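Local coordinates for N2152 (Neocallimastix frontalis, PDB 5U22), which is a family 39 glycoside hydrolase of a rumen anaerobic fungus, a TIM barrel joined to a beta sandwich, and probably acts on rare arabinosyl substrates, at residues A[115-118]-A[119-123]; A[124-127]-A[128-132]; A[70-74]-A[75-79]. One frame throughout, in Å; residues are numbered along the deposited sequence.

How the contacts relate
From the N terminus, strand 66-70 of the TIM barrel leads into contact 3 (70-74 with 75-79), where the chain doubles back through a type II turn and forms a small loop before helix 84-91. Contacts 1 and 2 follow on one helix, 117-134, which crosses over between strands 98-102 and 139-143: contact 1 (115-118 with 119-123) is its N-cap and first turns, and contact 2 (124-127 with 128-132) continues it. All three run in series, none enclosing or crossing another. Two salt bridges fasten the loop to the helix, Arg77 to Glu123 of contact 1 and Arg72 to Asp130 of contact 2.

Contact 1 of 3, residues A[115-118]-A[119-123]; sequences PGIQ and TWFNE
Ile117 and Phe121 run abreast, one helical turn apart. CG1 of Ile117 sits over one face of the Phe121 ring in a CH-pi contact, 4.3 Å from the ring centroid and offset toward the rim. Chi1 of -166° turns CG1 of Ile117 anti to the backbone N and over the ring, and the chain continues to CD1, 3.7 Å from Phe121 CE1, while CD1 also approaches Trp120 CD1. In the backbone, Phe121 N donates to Ile117 O at 3.0 Å, and Asn122 N donates to Gln118 O.

These are the first turns of helix 117-134, the crossover helix between strands 98-102 and 139-143 of the TIM barrel, and Gly116 is its N-cap. The Gly116 carbonyl accepts the first of the helical bonds, Trp120 N to Gly116 O at 3.1 Å and nearly straight (173°). Just before the cap, CB and CG of Pro115 rest against Thr119, CG meeting Thr119 CG2 at 3.7 Å. A water takes the N-H of Thr119 and gives a proton to Pro115 O at 2.7 Å, supplying that first-turn amide with an acceptor; its bond to Gln118 OE1 is weak.

Farther out, the Trp120 indole is buried, its NE1 bonded to Thr167 and its ring edge-to-face with Trp145, and Phe121 packs on Thr167 and Leu170 of helix 160-174.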
# COMPACT_ATOMS: atom_id res chain seq x y z
N PRO A 115 -25.03 16.28 1.98
CA PRO A 115 -25.79 17.40 2.55
C PRO A 115 -26.10 18.52 1.56
O PRO A 115 -26.57 19.58 2.00
CB PRO A 115 -24.82 17.91 3.63
CG PRO A 115 -23.47 17.76 2.97
CD PRO A 115 -23.57 16.51 2.08
N GLY A 116 -25.84 18.31 0.28
CA GLY A 116 -25.95 19.39 -0.67
C GLY A 116 -24.59 20.01 -0.96
O GLY A 116 -23.70 20.04 -0.10
N ILE A 117 -24.44 20.52 -2.18
CA ILE A 117 -23.15 21.06 -2.62
C ILE A 117 -22.72 22.23 -1.75
O ILE A 117 -21.52 22.45 -1.54
CB ILE A 117 -23.23 21.44 -4.12
CG1 ILE A 117 -21.85 21.68 -4.74
CG2 ILE A 117 -24.11 22.69 -4.33
CD1 ILE A 117 -21.11 20.40 -5.06
N GLN A 118 -23.68 22.99 -1.21
CA GLN A 118 -23.31 24.17 -0.43
C GLN A 118 -22.55 23.77 0.83
O GLN A 118 -21.47 24.30 1.11
CB GLN A 118 -24.56 24.98 -0.10
CG GLN A 118 -25.25 25.53 -1.34
CD GLN A 118 -26.41 24.66 -1.82
OE1 GLN A 118 -26.39 23.44 -1.66
NE2 GLN A 118 -27.43 25.29 -2.41
N THR A 119 -23.11 22.85 1.61
CA THR A 119 -22.45 22.41 2.84
C THR A 119 -21.15 21.67 2.54
O THR A 119 -20.16 21.85 3.25
CB THR A 119 -23.40 21.52 3.64
OG1 THR A 119 -24.49 22.32 4.11
CG2 THR A 119 -22.69 20.88 4.85
N TRP A 120 -21.15 20.83 1.51
CA TRP A 120 -19.91 20.18 1.09
C TRP A 120 -18.80 21.19 0.87
O TRP A 120 -17.67 21.03 1.36
CB TRP A 120 -20.19 19.37 -0.17
CG TRP A 120 -19.03 18.66 -0.81
CD1 TRP A 120 -18.57 18.85 -2.09
CD2 TRP A 120 -18.22 17.61 -0.26
NE1 TRP A 120 -17.53 18.01 -2.36
CE2 TRP A 120 -17.29 17.24 -1.25
CE3 TRP A 120 -18.18 16.97 0.99
CZ2 TRP A 120 -16.33 16.24 -1.04
CZ3 TRP A 120 -17.21 15.97 1.19
CH2 TRP A 120 -16.31 15.62 0.18
N PHE A 121 -19.10 22.27 0.14
CA PHE A 121 -18.09 23.27 -0.14
C PHE A 121 -17.69 24.03 1.12
O PHE A 121 -16.50 24.30 1.34
CB PHE A 121 -18.60 24.22 -1.22
CG PHE A 121 -18.31 23.76 -2.64
CD1 PHE A 121 -18.15 22.41 -2.94
CD2 PHE A 121 -18.16 24.68 -3.66
CE1 PHE A 121 -17.87 22.00 -4.24
CE2 PHE A 121 -17.87 24.27 -4.96
CZ PHE A 121 -17.73 22.93 -5.25
N ASN A 122 -18.66 24.39 1.97
CA ASN A 122 -18.32 25.06 3.23
C ASN A 122 -17.39 24.19 4.08
O ASN A 122 -16.40 24.68 4.63
CB ASN A 122 -19.60 25.39 4.00
CG ASN A 122 -20.37 26.53 3.38
OD1 ASN A 122 -19.77 27.47 2.84
ND2 ASN A 122 -21.70 26.46 3.45
N GLU A 123 -17.69 22.90 4.18
CA GLU A 123 -16.84 22.02 4.97
C GLU A 123 -15.44 21.91 4.37
O GLU A 123 -14.45 21.93 5.10
CB GLU A 123 -17.48 20.64 5.10
CG GLU A 123 -18.69 20.62 6.01
CD GLU A 123 -18.36 21.03 7.42
OE1 GLU A 123 -17.34 20.55 7.95
OE2 GLU A 123 -19.11 21.84 8.00
O HOH W 1 -26.09 22.14 1.44

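Contact 2 of 3, residues A[124-127]-A[128-132]; sequences IRSF and INDKK
The Phe127 ring carries CB of Lys131 over one face, and Ile128 meets the ring at its CD2 side, CD1 lying 3.7 Å from Phe127 CD2. From its CB the chain of Lys131 leads off past the rim, CD standing 3.8 Å from Phe127 CE2. Phe127 places CG anti to its own nitrogen (chi1 168°), which swings the ring from the helix toward the barrel. Were Phe127 replaced by alanine, the ring would be gone, and the Lys131 methylenes and Ile128 CD1 would probably lose this apolar neighbour.

One turn back, Ile124 CG2 lies 4.2 Å from Ile128 CG1, the two side chains projecting together from successive turns. Four successive i to i+4 bonds carry the backbone, among them Ile128 N to Ile124 O and Lys131 N to Phe127 O, both at 2.8 Å.

Straight to CE, then bent, the Lys131 chain ends in an ammonium that forms salt bridges with Asp175 and Glu178, which probably balance its charge. Ile124 and Arg125 lean on helix 160-174, Phe127 and Asp130 reach helix 84-91, and Phe127, Ile128 and Lys131 pack against strand 139-143, seating the crossover helix on the barrel wall.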
# COMPACT_ATOMS: atom_id res chain seq x y z
N ILE A 124 -15.34 21.79 3.04
CA ILE A 124 -14.03 21.71 2.40
C ILE A 124 -13.25 23.00 2.63
O ILE A 124 -12.07 22.95 2.99
CB ILE A 124 -14.18 21.39 0.90
CG1 ILE A 124 -14.63 19.94 0.72
CG2 ILE A 124 -12.87 21.59 0.17
CD1 ILE A 124 -14.95 19.59 -0.72
N ARG A 125 -13.90 24.16 2.49
CA ARG A 125 -13.20 25.43 2.70
C ARG A 125 -12.69 25.54 4.12
O ARG A 125 -11.56 25.99 4.35
CB ARG A 125 -14.12 26.61 2.40
CG ARG A 125 -14.41 26.86 0.95
CD ARG A 125 -15.36 28.07 0.84
NE ARG A 125 -15.87 28.23 -0.51
CZ ARG A 125 -15.16 28.75 -1.50
NH1 ARG A 125 -13.91 29.13 -1.29
NH2 ARG A 125 -15.69 28.87 -2.71
N SER A 126 -13.52 25.18 5.10
CA SER A 126 -13.08 25.21 6.49
C SER A 126 -11.91 24.26 6.71
O SER A 126 -10.95 24.61 7.41
CB SER A 126 -14.23 24.85 7.42
OG SER A 126 -13.78 24.74 8.76
N PHE A 127 -11.94 23.07 6.10
CA PHE A 127 -10.82 22.15 6.26
C PHE A 127 -9.55 22.73 5.65
O PHE A 127 -8.46 22.65 6.24
CB PHE A 127 -11.10 20.78 5.65
CG PHE A 127 -9.86 19.94 5.55
CD1 PHE A 127 -9.33 19.36 6.69
CD2 PHE A 127 -9.16 19.85 4.35
CE1 PHE A 127 -8.14 18.64 6.62
CE2 PHE A 127 -7.96 19.14 4.28
CZ PHE A 127 -7.45 18.53 5.42
N ILE A 128 -9.66 23.29 4.44
CA ILE A 128 -8.47 23.80 3.75
C ILE A 128 -7.86 24.97 4.51
O ILE A 128 -6.64 25.12 4.57
CB ILE A 128 -8.82 24.19 2.31
CG1 ILE A 128 -9.15 22.92 1.52
CG2 ILE A 128 -7.66 24.91 1.65
CD1 ILE A 128 -8.01 21.92 1.50
N ASN A 129 -8.70 25.81 5.11
CA ASN A 129 -8.19 26.86 5.98
C ASN A 129 -7.36 26.28 7.13
O ASN A 129 -6.25 26.74 7.40
CB ASN A 129 -9.35 27.70 6.52
CG ASN A 129 -8.90 28.71 7.55
OD1 ASN A 129 -8.31 29.74 7.22
ND2 ASN A 129 -9.18 28.42 8.82
N ASP A 130 -7.90 25.26 7.81
CA ASP A 130 -7.16 24.65 8.92
C ASP A 130 -5.90 23.96 8.42
O ASP A 130 -4.87 23.97 9.11
CB ASP A 130 -8.05 23.65 9.66
CG ASP A 130 -9.21 24.32 10.38
OD1 ASP A 130 -9.17 25.56 10.55
OD2 ASP A 130 -10.15 23.61 10.78
N LYS A 131 -5.99 23.32 7.25
CA LYS A 131 -4.82 22.71 6.63
C LYS A 131 -3.70 23.72 6.43
O LYS A 131 -2.56 23.49 6.84
CB LYS A 131 -5.23 22.07 5.30
CG LYS A 131 -4.10 21.44 4.49
CD LYS A 131 -4.65 20.77 3.24
CE LYS A 131 -3.54 20.13 2.37
NZ LYS A 131 -2.77 21.10 1.55
N LYS A 132 -4.02 24.87 5.83
CA LYS A 132 -2.99 25.89 5.60
C LYS A 132 -2.45 26.46 6.91
O LYS A 132 -1.24 26.68 7.04
CB LYS A 132 -3.55 27.01 4.71
CG LYS A 132 -3.80 26.59 3.27

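Contact 3 of 3, residues A[70-74]-A[75-79]; sequences PARAG and NGRQQ
Arg72 and Arg77 both bend at their second torsion, chi2 -67° in Arg72 and -50° in Arg77, and the bends let the two chains travel together. CB of Arg72 sits over one face of the Arg77 guanidinium, toward its rim, 3.4 Å from Arg77 NE. The two guanidinium planes stand 25° apart, with Arg72 NE 4.0 Å from Arg77 NH2. Closer in, Arg77 CG rests on the loop backbone, 3.4 Å from Ala73 C.

The backbone reversal that allows this is a type II beta turn from Gly74 to Arg77, in the loop between strand 66-70 and helix 84-91 of the barrel. Arg77 N closes it onto Gly74 O at 3.0 Å, the donor standing above the carbonyl plane. Gly74 N then donates to Gln79 O at 2.9 Å, almost straight and in the carbonyl plane, drawing the two arms together. A side chain at Gly74 would meet Asn75 N and the preceding carbonyl. A water joins the arms, accepting from Gln79 N at 2.8 Å and lying within hydrogen-bonding distance of Arg72 O; the Gln79 side chain comes to about 6 Å from a bound buffer molecule.

Each arginine has its own acid on helix 117-134, Asp130 for Arg72 and Glu123 for Arg77. Those carboxylates probably offset the mutual repulsion of the two cations, which would let the paired side chains lie close together between the loop and the helix.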
# COMPACT_ATOMS: atom_id res chain seq x y z
N PRO A 70 -9.08 10.50 7.56
CA PRO A 70 -10.21 11.37 7.23
C PRO A 70 -9.86 12.84 7.40
O PRO A 70 -9.14 13.22 8.32
CB PRO A 70 -11.28 10.96 8.25
CG PRO A 70 -10.47 10.46 9.45
CD PRO A 70 -9.33 9.71 8.79
N ALA A 71 -10.43 13.68 6.53
CA ALA A 71 -10.19 15.12 6.64
C ALA A 71 -10.72 15.68 7.96
O ALA A 71 -10.14 16.63 8.51
CB ALA A 71 -10.82 15.86 5.45
N ARG A 72 -11.81 15.11 8.48
CA ARG A 72 -12.36 15.49 9.78
C ARG A 72 -12.76 14.23 10.54
O ARG A 72 -13.07 13.20 9.94
CB ARG A 72 -13.59 16.39 9.64
CG ARG A 72 -13.33 17.70 8.93
CD ARG A 72 -12.43 18.62 9.74
NE ARG A 72 -12.61 20.01 9.35
CZ ARG A 72 -11.81 21.02 9.70
NH1 ARG A 72 -10.73 20.84 10.44
NH2 ARG A 72 -12.12 22.25 9.30
N ALA A 73 -12.74 14.32 11.86
CA ALA A 73 -13.20 13.23 12.71
C ALA A 73 -14.00 13.81 13.87
O ALA A 73 -13.84 14.98 14.23
CB ALA A 73 -12.03 12.38 13.24
N GLY A 74 -14.83 12.97 14.48
CA GLY A 74 -15.58 13.43 15.63
C GLY A 74 -17.05 13.66 15.35
O GLY A 74 -17.63 13.01 14.48
N ASN A 75 -17.65 14.59 16.08
CA ASN A 75 -19.09 14.82 16.00
C ASN A 75 -19.53 15.12 14.58
O ASN A 75 -19.02 16.06 13.94
CB ASN A 75 -19.49 15.97 16.92
CG ASN A 75 -20.98 16.16 16.97
OD1 ASN A 75 -21.70 15.30 17.45
ND2 ASN A 75 -21.46 17.29 16.46
N GLY A 76 -20.48 14.34 14.08
CA GLY A 76 -21.04 14.60 12.77
C GLY A 76 -20.20 14.12 11.61
O GLY A 76 -20.60 14.34 10.45
N ARG A 77 -19.06 13.49 11.87
CA ARG A 77 -18.16 13.05 10.83
C ARG A 77 -18.37 11.55 10.59
O ARG A 77 -19.20 10.90 11.24
CB ARG A 77 -16.71 13.36 11.21
CG ARG A 77 -16.49 14.78 11.71
CD ARG A 77 -17.07 15.84 10.80
NE ARG A 77 -16.56 17.16 11.17
CZ ARG A 77 -16.75 18.26 10.45
NH1 ARG A 77 -17.45 18.21 9.33
NH2 ARG A 77 -16.23 19.41 10.85
N GLN A 78 -17.62 11.00 9.63
CA GLN A 78 -17.75 9.58 9.34
C GLN A 78 -17.38 8.73 10.55
O GLN A 78 -18.08 7.76 10.86
CB GLN A 78 -16.88 9.19 8.15
CG GLN A 78 -16.93 7.71 7.77
CD GLN A 78 -18.25 7.26 7.15
OE1 GLN A 78 -18.52 6.07 7.06
NE2 GLN A 78 -19.07 8.21 6.71
N GLN A 79 -16.29 9.06 11.22
CA GLN A 79 -15.81 8.27 12.35
C GLN A 79 -15.43 9.18 13.50
O GLN A 79 -15.19 10.39 13.31
CB GLN A 79 -14.60 7.42 11.93
CG GLN A 79 -14.90 6.38 10.85
CD GLN A 79 -15.84 5.28 11.32
OE1 GLN A 79 -16.05 5.10 12.52
NE2 GLN A 79 -16.41 4.54 10.37
O HOH W 2 -14.20 10.49 10.02